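Local coordinates for bilirubin-inducible fluorescent protein UnaG (Anguilla japonica, PDB 4I3D) that binds unconjugated bilirubin with high affinity inside a beta-barrel and fluoresces green when the bilirubin-bound form is excited, at residues H15-Y20 with D35-T40; K22-P27 with D81-V86; G117-T122 with R132-A137. The protein carries 1 engineered substitution. All coordinates share one frame; numbering follows the deposited sequence.

Interaction 1: H15-Y20 with D35-T40; sequences HNFGEY and DATTPT. With BLR (3-[5-[(Z)-(4-ethenyl-3-methyl-5-oxidanylidene-pyrrol-2-ylidene)methyl]-2-[[5-[(Z)-(3-ethenyl-4-methyl-5-oxidanylidene-pyrrol-2-ylidene)methyl]-3-(3-hydroxy-3-oxopropyl)-4-methyl-1H-pyrrol-2-yl]methyl]-4-methyl-1H-pyrrol-3-yl]propanoic acid), chain E.
Asp35 lays its carboxylate against the start of helix 17-23, where it meets the backbone of Phe17 and Gly18. CG stands beside the backbone N of Asp35 (chi1 -76°), which turns the carboxylate toward the Phe17 and Gly18 amides. Asp35 OD2 takes two amides: Phe17 N at 3.0 Å, on the syn side and 21° out of the carboxylate plane, and Gly18 N at 3.3 Å, from above that plane. Both donors reach OD2 from the same face, and this oxygen spans two successive amides. A water weakly bonded to Glu19 N and, also weakly, to Asp35 OD2 extends the link by one more residue.

Phe17 turns from this polar grip to the pigment. Its CB packs beside the carboxylate, while the ring, with CG anti to the backbone N (chi1 -179°), projects into the barrel. There CE1 and CZ bring the ring edge to the bilirubin methyl CMD, CE1 at 3.8 Å. Thr37 OG1 lies obliquely to the same ring, 4.2 Å from Phe17 CE2, and is hydrogen-bonded to Gly34 O; Thr37 CG2 comes within 3.6 Å of the bilirubin oxygen OC. Arg132 makes a cation-pi contact with Phe17.

Helix 17-23 is part of the helix-turn-helix lid of the fatty-acid binding protein fold, and 35-39 is the loop that leads from the lid to strand 40-46. Accepting from amides at the N-terminal end of helix 17-23 would probably stabilise the negative charge of Asp35 and tie this loop to the lid.

Interaction 2: K22-P27 with D81-V86; sequences KAIGAP and DRRKGV. With BLR (3-[5-[(Z)-(4-ethenyl-3-methyl-5-oxidanylidene-pyrrol-2-ylidene)methyl]-2-[[5-[(Z)-(3-ethenyl-4-methyl-5-oxidanylidene-pyrrol-2-ylidene)methyl]-3-(3-hydroxy-3-oxopropyl)-4-methyl-1H-pyrrol-2-yl]methyl]-4-methyl-1H-pyrrol-3-yl]propanoic acid), chain E.
With CG1 set between its own backbone N and carbonyl carbon (chi1 54°), Ile24 sends CD1 across the Asp81 carboxylate at about a right angle, 3.8 Å from Asp81 CG. Asp81 uses the same kind of rotamer (chi1 45°), which lifts its carboxylate beside Arg83. Arg83 NE donates to Asp81 OD1 at 2.6 Å in a salt bridge, with OD1 lying 32° out of the guanidinium plane, and Ile24 CD1 lies over one face of that guanidinium, toward its rim. Gln101 accepts from Arg83 NH2.

Gly25, at positive phi, is the C' residue of a Schellman motif closing helix 17-23; beyond it Ala26 and Pro27 pack on the loop that precedes strand 87-93. Ala26 CB meets Asp81 CB at 3.8 Å; the latter is equally near the vinyl carbon CBC of bilirubin, placing the junction at the pocket wall. Pro27 CD approaches Asp81 O at 3.3 Å, and Pro27 CG rests obliquely against the guanidinium of Arg82, whose NH2 forms a salt bridge with Glu29.

Interaction 3: G117-T122 with R132-A137; sequences GKLVVT and RSYRRA. With BLR (3-[5-[(Z)-(4-ethenyl-3-methyl-5-oxidanylidene-pyrrol-2-ylidene)methyl]-2-[[5-[(Z)-(3-ethenyl-4-methyl-5-oxidanylidene-pyrrol-2-ylidene)methyl]-3-(3-hydroxy-3-oxopropyl)-4-methyl-1H-pyrrol-2-yl]methyl]-4-methyl-1H-pyrrol-3-yl]propanoic acid), chain E.
Backbone hydrogen bonds join Leu119 and Val121 to Tyr134 and Arg132 in antiparallel register. Leu119 and Tyr134 exchange N-H...O bonds both ways: Leu119 N to Tyr134 O and Tyr134 N to Leu119 O are both 2.9 Å. The Val121-Arg132 pair is straighter: Val121 N reaches Arg132 O at 3.0 Å with an angle of 172° at the hydrogen. Between them Val120 and Ser133 form a non-hydrogen-bonded pair, and Ser133 CA adds a CA-H...O contact to Leu119 O.

Apolar contacts on the face shared by Leu119, Val121, Arg132 and Tyr134 centre on Tyr134. Leu119 and Tyr134 run side by side, CB to CB 4.1 Å, and Val121 CG1 meets the edge of the Tyr134 ring at CE1.

The hydrogen bond to bilirubin comes from the same face. Tyr134, its CG beside the backbone N (chi1 -71°), carries OH to the propionate oxygen O1D of bilirubin, donating at 2.6 Å with O1D in the ring plane. The Arg132 guanidinium is near, NH1 3.7 Å from O1D, while NE is bonded to Ser14 OG. A phenylalanine in place of Tyr134 would probably leave O1D without this donor and the propionate less firmly placed.

Both segments belong to the hairpin of strands 118-125 and 128-136, whose inward-facing side chains line the ligand cavity, as in the beta-barrels of the fatty-acid binding protein family.

Interactions 1 and 2 share helix 17-23, one at its start and the other at its end, so both attach the lid to neighbouring loops; interaction 3 lies within the barrel wall. Interaction 1 is a surface contact made by a carboxylate on backbone amides, interaction 2 a buried one of apolar groups against a charged pair, and interaction 3, partly buried, is mainly sheet hydrogen bonding. Interactions 1 and 3 touch through Arg132, which reaches Phe17 and Thr37, and through Pro39 against Tyr134. Interactions 2 and 3 stand on opposite sides of the chain's centre, about 10 Å apart at their nearest atoms, yet all three border the same bilirubin.

Interaction 1: H15-Y20 with D35-T40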
loop_
_atom_site.group_PDB
_atom_site.type_symbol
_atom_site.label_atom_id
_atom_site.label_comp_id
_atom_site.label_asym_id
_atom_site.label_seq_id
_atom_site.Cartn_x
_atom_site.Cartn_y
_atom_site.Cartn_z
ATOM N N HIS A 15 11.191 -4.772 3.815
ATOM C CA HIS A 15 12.208 -4.157 4.635
ATOM C C HIS A 15 11.574 -3.338 5.730
ATOM O O HIS A 15 10.943 -2.326 5.462
ATOM C CB HIS A 15 13.100 -3.262 3.765
ATOM C CG HIS A 15 14.406 -2.888 4.399
ATOM N ND1 HIS A 15 14.768 -1.578 4.647
ATOM C CD2 HIS A 15 15.440 -3.650 4.824
ATOM C CE1 HIS A 15 15.968 -1.555 5.198
ATOM N NE2 HIS A 15 16.398 -2.796 5.318
ATOM N N ASN A 16 11.734 -3.787 6.973
ATOM C CA ASN A 16 11.329 -3.007 8.136
ATOM C C ASN A 16 9.833 -2.708 8.101
ATOM O O ASN A 16 9.402 -1.623 8.494
ATOM C CB ASN A 16 12.128 -1.694 8.191
ATOM C CG ASN A 16 12.219 -1.114 9.600
ATOM O OD1 ASN A 16 12.268 -1.853 10.570
ATOM N ND2 ASN A 16 12.237 0.217 9.712
ATOM N N PHE A 17 9.047 -3.676 7.636
ATOM C CA PHE A 17 7.601 -3.497 7.477
ATOM C C PHE A 17 6.847 -3.826 8.751
ATOM O O PHE A 17 5.757 -3.303 8.995
ATOM C CB PHE A 17 7.089 -4.365 6.328
ATOM C CG PHE A 17 5.606 -4.232 6.064
ATOM C CD1 PHE A 17 5.051 -3.031 5.672
ATOM C CD2 PHE A 17 4.778 -5.322 6.186
ATOM C CE1 PHE A 17 3.696 -2.933 5.430
ATOM C CE2 PHE A 17 3.431 -5.222 5.943
ATOM C CZ PHE A 17 2.892 -4.032 5.570
ATOM N N GLY A 18 7.419 -4.706 9.555
ATOM C CA GLY A 18 6.833 -5.034 10.840
ATOM C C GLY A 18 6.970 -3.888 11.833
ATOM O O GLY A 18 6.100 -3.677 12.680
ATOM N N GLU A 19 8.060 -3.137 11.725
ATOM C CA GLU A 19 8.291 -2.010 12.618
ATOM C C GLU A 19 7.485 -0.825 12.148
ATOM O O GLU A 19 7.106 0.036 12.935
ATOM C CB GLU A 19 9.778 -1.647 12.667
ATOM C CG GLU A 19 10.623 -2.669 13.396
ATOM C CD GLU A 19 10.333 -2.711 14.885
ATOM O OE1 GLU A 19 10.416 -1.657 15.550
ATOM O OE2 GLU A 19 10.006 -3.805 15.384
ATOM N N TYR A 20 7.245 -0.774 10.845
ATOM C CA TYR A 20 6.389 0.253 10.307
ATOM C C TYR A 20 4.995 0.051 10.895
ATOM O O TYR A 20 4.423 0.964 11.493
ATOM C CB TYR A 20 6.351 0.195 8.776
ATOM C CG TYR A 20 5.194 0.973 8.226
ATOM C CD1 TYR A 20 5.230 2.354 8.186
ATOM C CD2 TYR A 20 4.035 0.335 7.804
ATOM C CE1 TYR A 20 4.159 3.082 7.716
ATOM C CE2 TYR A 20 2.951 1.067 7.328
ATOM C CZ TYR A 20 3.026 2.443 7.292
ATOM O OH TYR A 20 1.977 3.218 6.827
ATOM N N ASP A 35 7.053 -8.749 7.596
ATOM C CA ASP A 35 7.922 -8.859 6.437
ATOM C C ASP A 35 7.835 -10.257 5.839
ATOM O O ASP A 35 8.374 -10.524 4.765
ATOM C CB ASP A 35 9.369 -8.524 6.810
ATOM C CG ASP A 35 9.597 -7.031 6.987
ATOM O OD1 ASP A 35 9.671 -6.312 5.971
ATOM O OD2 ASP A 35 9.708 -6.575 8.142
ATOM N N ALA A 36 7.146 -11.145 6.536
ATOM C CA ALA A 36 6.917 -12.498 6.033
ATOM C C ALA A 36 5.584 -12.638 5.289
ATOM O O ALA A 36 5.271 -13.716 4.792
ATOM C CB ALA A 36 6.966 -13.490 7.180
ATOM N N THR A 37 4.790 -11.569 5.246
ATOM C CA THR A 37 3.506 -11.598 4.551
ATOM C C THR A 37 3.711 -11.457 3.053
ATOM O O THR A 37 4.592 -10.719 2.609
ATOM C CB THR A 37 2.562 -10.487 5.047
ATOM O OG1 THR A 37 3.074 -9.210 4.657
ATOM C CG2 THR A 37 2.417 -10.538 6.561
ATOM N N THR A 38 2.881 -12.165 2.287
ATOM C CA THR A 38 3.027 -12.272 0.840
ATOM C C THR A 38 1.788 -11.782 0.079
ATOM O O THR A 38 1.106 -12.580 -0.562
ATOM C CB THR A 38 3.281 -13.748 0.429
ATOM O OG1 THR A 38 2.163 -14.560 0.813
ATOM C CG2 THR A 38 4.550 -14.292 1.092
ATOM N N PRO A 39 1.499 -10.470 0.124
ATOM C CA PRO A 39 0.293 -9.996 -0.561
ATOM C C PRO A 39 0.390 -10.110 -2.075
ATOM O O PRO A 39 1.479 -9.992 -2.629
ATOM C CB PRO A 39 0.195 -8.530 -0.151
ATOM C CG PRO A 39 1.558 -8.156 0.300
ATOM C CD PRO A 39 2.172 -9.397 0.867
ATOM N N THR A 40 -0.737 -10.372 -2.730
ATOM C CA THR A 40 -0.820 -10.258 -4.179
ATOM C C THR A 40 -1.727 -9.070 -4.512
ATOM O O THR A 40 -2.827 -8.975 -3.991
ATOM C CB THR A 40 -1.391 -11.540 -4.801
ATOM O OG1 THR A 40 -0.691 -12.678 -4.286
ATOM C CG2 THR A 40 -1.260 -11.517 -6.306
HETATM C CHA BLR E . -0.976 -3.869 0.953
HETATM N NA BLR E . -1.582 -2.098 -0.750
HETATM C C1A BLR E . -1.903 -2.886 0.311
HETATM C C2A BLR E . -3.204 -2.570 0.703
HETATM C C3A BLR E . -3.659 -1.596 -0.141
HETATM C C4A BLR E . -2.652 -1.308 -1.035
HETATM C CMA BLR E . -5.009 -0.954 -0.107
HETATM C CAA BLR E . -4.012 -3.168 1.813
HETATM C CBA BLR E . -3.904 -2.339 3.045
HETATM C CGA BLR E . -5.040 -2.684 3.942
HETATM O O1A BLR E . -5.629 -3.784 3.822
HETATM O O2A BLR E . -5.417 -1.881 4.819
HETATM C CHB BLR E . -2.768 -0.287 -2.113
HETATM N NB BLR E . -0.708 -1.011 -3.411
HETATM C C1B BLR E . -1.878 -0.184 -3.146
HETATM C C2B BLR E . -1.935 0.774 -4.089
HETATM C C3B BLR E . -1.041 0.714 -4.934
HETATM C C4B BLR E . -0.040 -0.420 -4.722
HETATM C CMB BLR E . -3.007 1.806 -4.086
HETATM O OB BLR E . 0.954 -0.778 -5.342
HETATM C CAB BLR E . -0.928 1.692 -6.053
HETATM C CBB BLR E . -0.470 1.307 -7.275
HETATM N NC BLR E . -0.610 -6.378 5.226
HETATM C C1C BLR E . -0.874 -7.763 5.963
HETATM C C2C BLR E . -1.425 -7.180 7.253
HETATM C C3C BLR E . -1.478 -5.952 7.283
HETATM C C4C BLR E . -1.025 -5.344 6.162
HETATM C CMC BLR E . -1.886 -8.023 8.381
HETATM O OC BLR E . -0.679 -8.913 5.589
HETATM C CAC BLR E . -2.006 -5.202 8.455
HETATM C CBC BLR E . -1.293 -5.137 9.622
HETATM C CHD BLR E . -0.969 -4.005 5.910
HETATM N ND BLR E . -1.117 -4.271 3.420
HETATM C C1D BLR E . -0.763 -3.565 4.503
HETATM C C2D BLR E . -0.158 -2.273 4.040
HETATM C C3D BLR E . -0.149 -2.272 2.707
HETATM C C4D BLR E . -0.743 -3.516 2.250
HETATM C CMD BLR E . 0.390 -1.219 4.921
HETATM C CAD BLR E . 0.382 -1.176 1.842
HETATM C CBD BLR E . 1.831 -1.386 1.516
HETATM C CGD BLR E . 1.970 -2.137 0.233
HETATM O O1D BLR E . 2.634 -3.208 0.193
HETATM O O2D BLR E . 1.431 -1.703 -0.818
HETATM O O HOH W 1 10.610 -5.144 11.079
#

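Interaction 2: K22-P27 with D81-V86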
loop_
_atom_site.group_PDB
_atom_site.type_symbol
_atom_site.label_atom_id
_atom_site.label_comp_id
_atom_site.label_asym_id
_atom_site.label_seq_id
_atom_site.Cartn_x
_atom_site.Cartn_y
_atom_site.Cartn_z
ATOM N N LYS A 22 4.126 -1.595 13.464
ATOM C CA LYS A 22 4.208 -1.319 14.883
ATOM C C LYS A 22 4.184 0.188 15.095
ATOM O O LYS A 22 3.618 0.684 16.068
ATOM C CB LYS A 22 5.491 -1.924 15.448
ATOM C CG LYS A 22 5.732 -1.653 16.914
ATOM C CD LYS A 22 7.125 -2.111 17.329
ATOM C CE LYS A 22 7.553 -1.450 18.628
ATOM N NZ LYS A 22 8.998 -1.651 18.907
ATOM N N ALA A 23 4.782 0.925 14.166
ATOM C CA ALA A 23 4.891 2.372 14.312
ATOM C C ALA A 23 3.562 3.096 14.112
ATOM O O ALA A 23 3.346 4.159 14.683
ATOM C CB ALA A 23 5.954 2.932 13.365
ATOM N N ILE A 24 2.667 2.534 13.311
ATOM C CA ILE A 24 1.335 3.120 13.171
ATOM C C ILE A 24 0.397 2.507 14.200
ATOM O O ILE A 24 -0.820 2.668 14.118
ATOM C CB ILE A 24 0.733 2.923 11.751
ATOM C CG1 ILE A 24 0.749 1.450 11.364
ATOM C CG2 ILE A 24 1.493 3.734 10.725
ATOM C CD1 ILE A 24 -0.292 1.095 10.336
ATOM N N GLY A 25 0.960 1.788 15.165
ATOM C CA GLY A 25 0.178 1.302 16.286
ATOM C C GLY A 25 -0.593 0.038 15.978
ATOM O O GLY A 25 -1.446 -0.378 16.762
ATOM N N ALA A 26 -0.310 -0.576 14.835
ATOM C CA ALA A 26 -0.925 -1.859 14.523
ATOM C C ALA A 26 -0.611 -2.867 15.632
ATOM O O ALA A 26 0.498 -2.891 16.170
ATOM C CB ALA A 26 -0.443 -2.387 13.174
ATOM N N PRO A 27 -1.597 -3.701 15.977
ATOM C CA PRO A 27 -1.461 -4.755 16.983
ATOM C C PRO A 27 -0.191 -5.567 16.802
ATOM O O PRO A 27 0.317 -5.693 15.690
ATOM C CB PRO A 27 -2.679 -5.633 16.720
ATOM C CG PRO A 27 -3.695 -4.696 16.147
ATOM C CD PRO A 27 -2.926 -3.707 15.342
ATOM N N ASP A 81 -5.054 -3.094 9.526
ATOM C CA ASP A 81 -4.336 -2.882 10.777
ATOM C C ASP A 81 -5.232 -2.378 11.907
ATOM O O ASP A 81 -4.769 -2.203 13.037
ATOM C CB ASP A 81 -3.166 -1.930 10.562
ATOM C CG ASP A 81 -3.542 -0.737 9.736
ATOM O OD1 ASP A 81 -4.179 0.177 10.295
ATOM O OD2 ASP A 81 -3.213 -0.724 8.529
ATOM N N ARG A 82 -6.509 -2.151 11.607
ATOM C CA ARG A 82 -7.490 -1.794 12.625
ATOM C C ARG A 82 -7.334 -0.360 13.153
ATOM O O ARG A 82 -7.186 -0.141 14.349
ATOM C CB ARG A 82 -7.444 -2.813 13.769
ATOM C CG ARG A 82 -7.669 -4.242 13.287
ATOM C CD ARG A 82 -8.352 -5.109 14.342
ATOM N NE ARG A 82 -7.417 -5.789 15.246
ATOM C CZ ARG A 82 -7.147 -7.096 15.232
ATOM N NH1 ARG A 82 -7.726 -7.911 14.355
ATOM N NH2 ARG A 82 -6.287 -7.601 16.108
ATOM N N ARG A 83 -7.369 0.611 12.250
ATOM C CA ARG A 83 -7.451 2.014 12.635
ATOM C C ARG A 83 -8.796 2.550 12.183
ATOM O O ARG A 83 -9.423 1.965 11.308
ATOM C CB ARG A 83 -6.343 2.838 11.979
ATOM C CG ARG A 83 -4.949 2.575 12.524
ATOM C CD ARG A 83 -3.894 3.204 11.627
ATOM N NE ARG A 83 -4.060 2.775 10.241
ATOM C CZ ARG A 83 -3.549 3.400 9.182
ATOM N NH1 ARG A 83 -2.810 4.490 9.323
ATOM N NH2 ARG A 83 -3.787 2.927 7.975
ATOM N N LYS A 84 -9.222 3.673 12.757
ATOM C CA LYS A 84 -10.530 4.240 12.438
ATOM C C LYS A 84 -10.447 5.694 12.028
ATOM O O LYS A 84 -9.461 6.365 12.302
ATOM C CB LYS A 84 -11.451 4.123 13.646
ATOM C CG LYS A 84 -11.609 2.702 14.156
ATOM C CD LYS A 84 -12.222 1.810 13.097
ATOM C CE LYS A 84 -12.479 0.393 13.609
ATOM N NZ LYS A 84 -11.278 -0.287 14.152
ATOM N N GLY A 85 -11.503 6.186 11.389
ATOM C CA GLY A 85 -11.559 7.576 10.986
ATOM C C GLY A 85 -10.464 7.896 9.998
ATOM O O GLY A 85 -10.005 9.034 9.888
ATOM N N VAL A 86 -10.049 6.873 9.264
ATOM C CA VAL A 86 -8.976 7.012 8.298
ATOM C C VAL A 86 -9.487 7.635 6.996
ATOM O O VAL A 86 -10.406 7.116 6.358
ATOM C CB VAL A 86 -8.320 5.640 8.004
ATOM C CG1 VAL A 86 -7.264 5.765 6.930
ATOM C CG2 VAL A 86 -7.722 5.051 9.277
HETATM C CHA BLR E . -0.976 -3.869 0.953
HETATM N NA BLR E . -1.582 -2.098 -0.750
HETATM C C1A BLR E . -1.903 -2.886 0.311
HETATM C C2A BLR E . -3.204 -2.570 0.703
HETATM C C3A BLR E . -3.659 -1.596 -0.141
HETATM C C4A BLR E . -2.652 -1.308 -1.035
HETATM C CMA BLR E . -5.009 -0.954 -0.107
HETATM C CAA BLR E . -4.012 -3.168 1.813
HETATM C CBA BLR E . -3.904 -2.339 3.045
HETATM C CGA BLR E . -5.040 -2.684 3.942
HETATM O O1A BLR E . -5.629 -3.784 3.822
HETATM O O2A BLR E . -5.417 -1.881 4.819
HETATM C CHB BLR E . -2.768 -0.287 -2.113
HETATM N NB BLR E . -0.708 -1.011 -3.411
HETATM C C1B BLR E . -1.878 -0.184 -3.146
HETATM C C2B BLR E . -1.935 0.774 -4.089
HETATM C C3B BLR E . -1.041 0.714 -4.934
HETATM C C4B BLR E . -0.040 -0.420 -4.722
HETATM C CMB BLR E . -3.007 1.806 -4.086
HETATM O OB BLR E . 0.954 -0.778 -5.342
HETATM C CAB BLR E . -0.928 1.692 -6.053
HETATM C CBB BLR E . -0.470 1.307 -7.275
HETATM N NC BLR E . -0.610 -6.378 5.226
HETATM C C1C BLR E . -0.874 -7.763 5.963
HETATM C C2C BLR E . -1.425 -7.180 7.253
HETATM C C3C BLR E . -1.478 -5.952 7.283
HETATM C C4C BLR E . -1.025 -5.344 6.162
HETATM C CMC BLR E . -1.886 -8.023 8.381
HETATM O OC BLR E . -0.679 -8.913 5.589
HETATM C CAC BLR E . -2.006 -5.202 8.455
HETATM C CBC BLR E . -1.293 -5.137 9.622
HETATM C CHD BLR E . -0.969 -4.005 5.910
HETATM N ND BLR E . -1.117 -4.271 3.420
HETATM C C1D BLR E . -0.763 -3.565 4.503
HETATM C C2D BLR E . -0.158 -2.273 4.040
HETATM C C3D BLR E . -0.149 -2.272 2.707
HETATM C C4D BLR E . -0.743 -3.516 2.250
HETATM C CMD BLR E . 0.390 -1.219 4.921
HETATM C CAD BLR E . 0.382 -1.176 1.842
HETATM C CBD BLR E . 1.831 -1.386 1.516
HETATM C CGD BLR E . 1.970 -2.137 0.233
HETATM O O1D BLR E . 2.634 -3.208 0.193
HETATM O O2D BLR E . 1.431 -1.703 -0.818
#

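Interaction 3: G117-T122 with R132-A137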
loop_
_atom_site.group_PDB
_atom_site.type_symbol
_atom_site.label_atom_id
_atom_site.label_comp_id
_atom_site.label_asym_id
_atom_site.label_seq_id
_atom_site.Cartn_x
_atom_site.Cartn_y
_atom_site.Cartn_z
ATOM N N GLY A 117 11.485 -2.640 -13.380
ATOM C CA GLY A 117 10.454 -3.659 -13.491
ATOM C C GLY A 117 9.671 -3.989 -12.229
ATOM O O GLY A 117 8.726 -4.765 -12.269
ATOM N N LYS A 118 10.050 -3.391 -11.109
ATOM C CA LYS A 118 9.485 -3.745 -9.812
ATOM C C LYS A 118 8.661 -2.617 -9.198
ATOM O O LYS A 118 9.082 -1.465 -9.159
ATOM C CB LYS A 118 10.625 -4.094 -8.859
ATOM C CG LYS A 118 11.285 -5.426 -9.161
ATOM C CD LYS A 118 12.561 -5.610 -8.376
ATOM C CE LYS A 118 12.905 -7.090 -8.210
ATOM N NZ LYS A 118 13.246 -7.742 -9.500
ATOM N N LEU A 119 7.498 -2.948 -8.669
ATOM C CA LEU A 119 6.673 -1.917 -8.061
ATOM C C LEU A 119 7.172 -1.703 -6.630
ATOM O O LEU A 119 7.030 -2.573 -5.790
ATOM C CB LEU A 119 5.206 -2.339 -8.066
ATOM C CG LEU A 119 4.230 -1.223 -7.693
ATOM C CD1 LEU A 119 2.958 -1.373 -8.510
ATOM C CD2 LEU A 119 3.931 -1.252 -6.216
ATOM N N VAL A 120 7.759 -0.542 -6.365
ATOM C CA VAL A 120 8.470 -0.276 -5.122
ATOM C C VAL A 120 7.693 0.717 -4.280
ATOM O O VAL A 120 7.311 1.778 -4.757
ATOM C CB VAL A 120 9.852 0.355 -5.411
ATOM C CG1 VAL A 120 10.634 0.543 -4.116
ATOM C CG2 VAL A 120 10.630 -0.502 -6.373
ATOM N N VAL A 121 7.489 0.391 -3.012
ATOM C CA VAL A 121 6.704 1.238 -2.139
ATOM C C VAL A 121 7.496 1.489 -0.888
ATOM O O VAL A 121 7.986 0.564 -0.250
ATOM C CB VAL A 121 5.338 0.629 -1.750
ATOM C CG1 VAL A 121 5.502 -0.748 -1.167
ATOM C CG2 VAL A 121 4.628 1.557 -0.777
ATOM N N THR A 122 7.635 2.766 -0.564
ATOM C CA THR A 122 8.343 3.208 0.616
ATOM C C THR A 122 7.295 3.724 1.589
ATOM O O THR A 122 6.554 4.642 1.264
ATOM C CB THR A 122 9.316 4.346 0.248
ATOM O OG1 THR A 122 10.112 3.949 -0.878
ATOM C CG2 THR A 122 10.213 4.675 1.404
ATOM N N ARG A 132 9.108 -2.135 0.569
ATOM C CA ARG A 132 8.732 -3.426 0.024
ATOM C C ARG A 132 8.714 -3.307 -1.497
ATOM O O ARG A 132 8.422 -2.245 -2.032
ATOM C CB ARG A 132 7.351 -3.803 0.538
ATOM C CG ARG A 132 7.294 -3.973 2.038
ATOM C CD ARG A 132 5.919 -4.372 2.469
ATOM N NE ARG A 132 5.835 -5.809 2.718
ATOM C CZ ARG A 132 4.694 -6.482 2.767
ATOM N NH1 ARG A 132 3.534 -5.858 2.579
ATOM N NH2 ARG A 132 4.705 -7.779 2.994
ATOM N N SER A 133 9.024 -4.384 -2.205
ATOM C CA SER A 133 9.052 -4.327 -3.661
ATOM C C SER A 133 8.290 -5.522 -4.187
ATOM O O SER A 133 8.260 -6.570 -3.557
ATOM C CB SER A 133 10.496 -4.331 -4.194
ATOM O OG SER A 133 11.245 -5.385 -3.616
ATOM N N TYR A 134 7.650 -5.345 -5.328
ATOM C CA TYR A 134 6.833 -6.390 -5.906
ATOM C C TYR A 134 7.390 -6.657 -7.282
ATOM O O TYR A 134 7.838 -5.727 -7.952
ATOM C CB TYR A 134 5.389 -5.933 -6.060
ATOM C CG TYR A 134 4.602 -5.790 -4.782
ATOM C CD1 TYR A 134 4.742 -4.667 -3.986
ATOM C CD2 TYR A 134 3.690 -6.760 -4.389
ATOM C CE1 TYR A 134 4.011 -4.521 -2.820
ATOM C CE2 TYR A 134 2.959 -6.617 -3.233
ATOM C CZ TYR A 134 3.125 -5.492 -2.445
ATOM O OH TYR A 134 2.392 -5.346 -1.269
ATOM N N ARG A 135 7.373 -7.922 -7.691
ATOM C CA ARG A 135 7.678 -8.290 -9.063
ATOM C C ARG A 135 6.389 -8.718 -9.764
ATOM O O ARG A 135 5.468 -9.179 -9.107
ATOM C CB ARG A 135 8.664 -9.452 -9.081
ATOM C CG ARG A 135 8.042 -10.823 -8.835
ATOM C CD ARG A 135 8.647 -11.794 -9.813
ATOM N NE ARG A 135 8.341 -13.194 -9.550
ATOM C CZ ARG A 135 8.866 -14.198 -10.248
ATOM N NH1 ARG A 135 9.717 -13.947 -11.240
ATOM N NH2 ARG A 135 8.551 -15.453 -9.957
ATOM N N ARG A 136 6.330 -8.571 -11.087
ATOM C CA ARG A 136 5.211 -9.079 -11.871
ATOM C C ARG A 136 4.826 -10.508 -11.519
ATOM O O ARG A 136 5.690 -11.366 -11.355
ATOM C CB ARG A 136 5.573 -9.068 -13.340
ATOM C CG ARG A 136 5.715 -7.697 -13.901
ATOM C CD ARG A 136 4.416 -6.965 -13.799
ATOM N NE ARG A 136 4.454 -5.710 -14.533
ATOM C CZ ARG A 136 3.394 -4.942 -14.726
ATOM N NH1 ARG A 136 2.216 -5.302 -14.250
ATOM N NH2 ARG A 136 3.507 -3.819 -15.401
ATOM N N ALA A 137 3.524 -10.768 -11.431
ATOM C CA ALA A 137 3.032 -12.129 -11.263
ATOM C C ALA A 137 2.573 -12.659 -12.612
ATOM O O ALA A 137 1.866 -11.964 -13.340
ATOM C CB ALA A 137 1.906 -12.164 -10.285
HETATM C CHA BLR E . -0.976 -3.869 0.953
HETATM N NA BLR E . -1.582 -2.098 -0.750
HETATM C C1A BLR E . -1.903 -2.886 0.311
HETATM C C2A BLR E . -3.204 -2.570 0.703
HETATM C C3A BLR E . -3.659 -1.596 -0.141
HETATM C C4A BLR E . -2.652 -1.308 -1.035
HETATM C CMA BLR E . -5.009 -0.954 -0.107
HETATM C CAA BLR E . -4.012 -3.168 1.813
HETATM C CBA BLR E . -3.904 -2.339 3.045
HETATM C CGA BLR E . -5.040 -2.684 3.942
HETATM O O1A BLR E . -5.629 -3.784 3.822
HETATM O O2A BLR E . -5.417 -1.881 4.819
HETATM C CHB BLR E . -2.768 -0.287 -2.113
HETATM N NB BLR E . -0.708 -1.011 -3.411
HETATM C C1B BLR E . -1.878 -0.184 -3.146
HETATM C C2B BLR E . -1.935 0.774 -4.089
HETATM C C3B BLR E . -1.041 0.714 -4.934
HETATM C C4B BLR E . -0.040 -0.420 -4.722
HETATM C CMB BLR E . -3.007 1.806 -4.086
HETATM O OB BLR E . 0.954 -0.778 -5.342
HETATM C CAB BLR E . -0.928 1.692 -6.053
HETATM C CBB BLR E . -0.470 1.307 -7.275
HETATM N NC BLR E . -0.610 -6.378 5.226
HETATM C C1C BLR E . -0.874 -7.763 5.963
HETATM C C2C BLR E . -1.425 -7.180 7.253
HETATM C C3C BLR E . -1.478 -5.952 7.283
HETATM C C4C BLR E . -1.025 -5.344 6.162
HETATM C CMC BLR E . -1.886 -8.023 8.381
HETATM O OC BLR E . -0.679 -8.913 5.589
HETATM C CAC BLR E . -2.006 -5.202 8.455
HETATM C CBC BLR E . -1.293 -5.137 9.622
HETATM C CHD BLR E . -0.969 -4.005 5.910
HETATM N ND BLR E . -1.117 -4.271 3.420
HETATM C C1D BLR E . -0.763 -3.565 4.503
HETATM C C2D BLR E . -0.158 -2.273 4.040
HETATM C C3D BLR E . -0.149 -2.272 2.707
HETATM C C4D BLR E . -0.743 -3.516 2.250
HETATM C CMD BLR E . 0.390 -1.219 4.921
HETATM C CAD BLR E . 0.382 -1.176 1.842
HETATM C CBD BLR E . 1.831 -1.386 1.516
HETATM C CGD BLR E . 1.970 -2.137 0.233
HETATM O O1D BLR E . 2.634 -3.208 0.193
HETATM O O2D BLR E . 1.431 -1.703 -0.818
#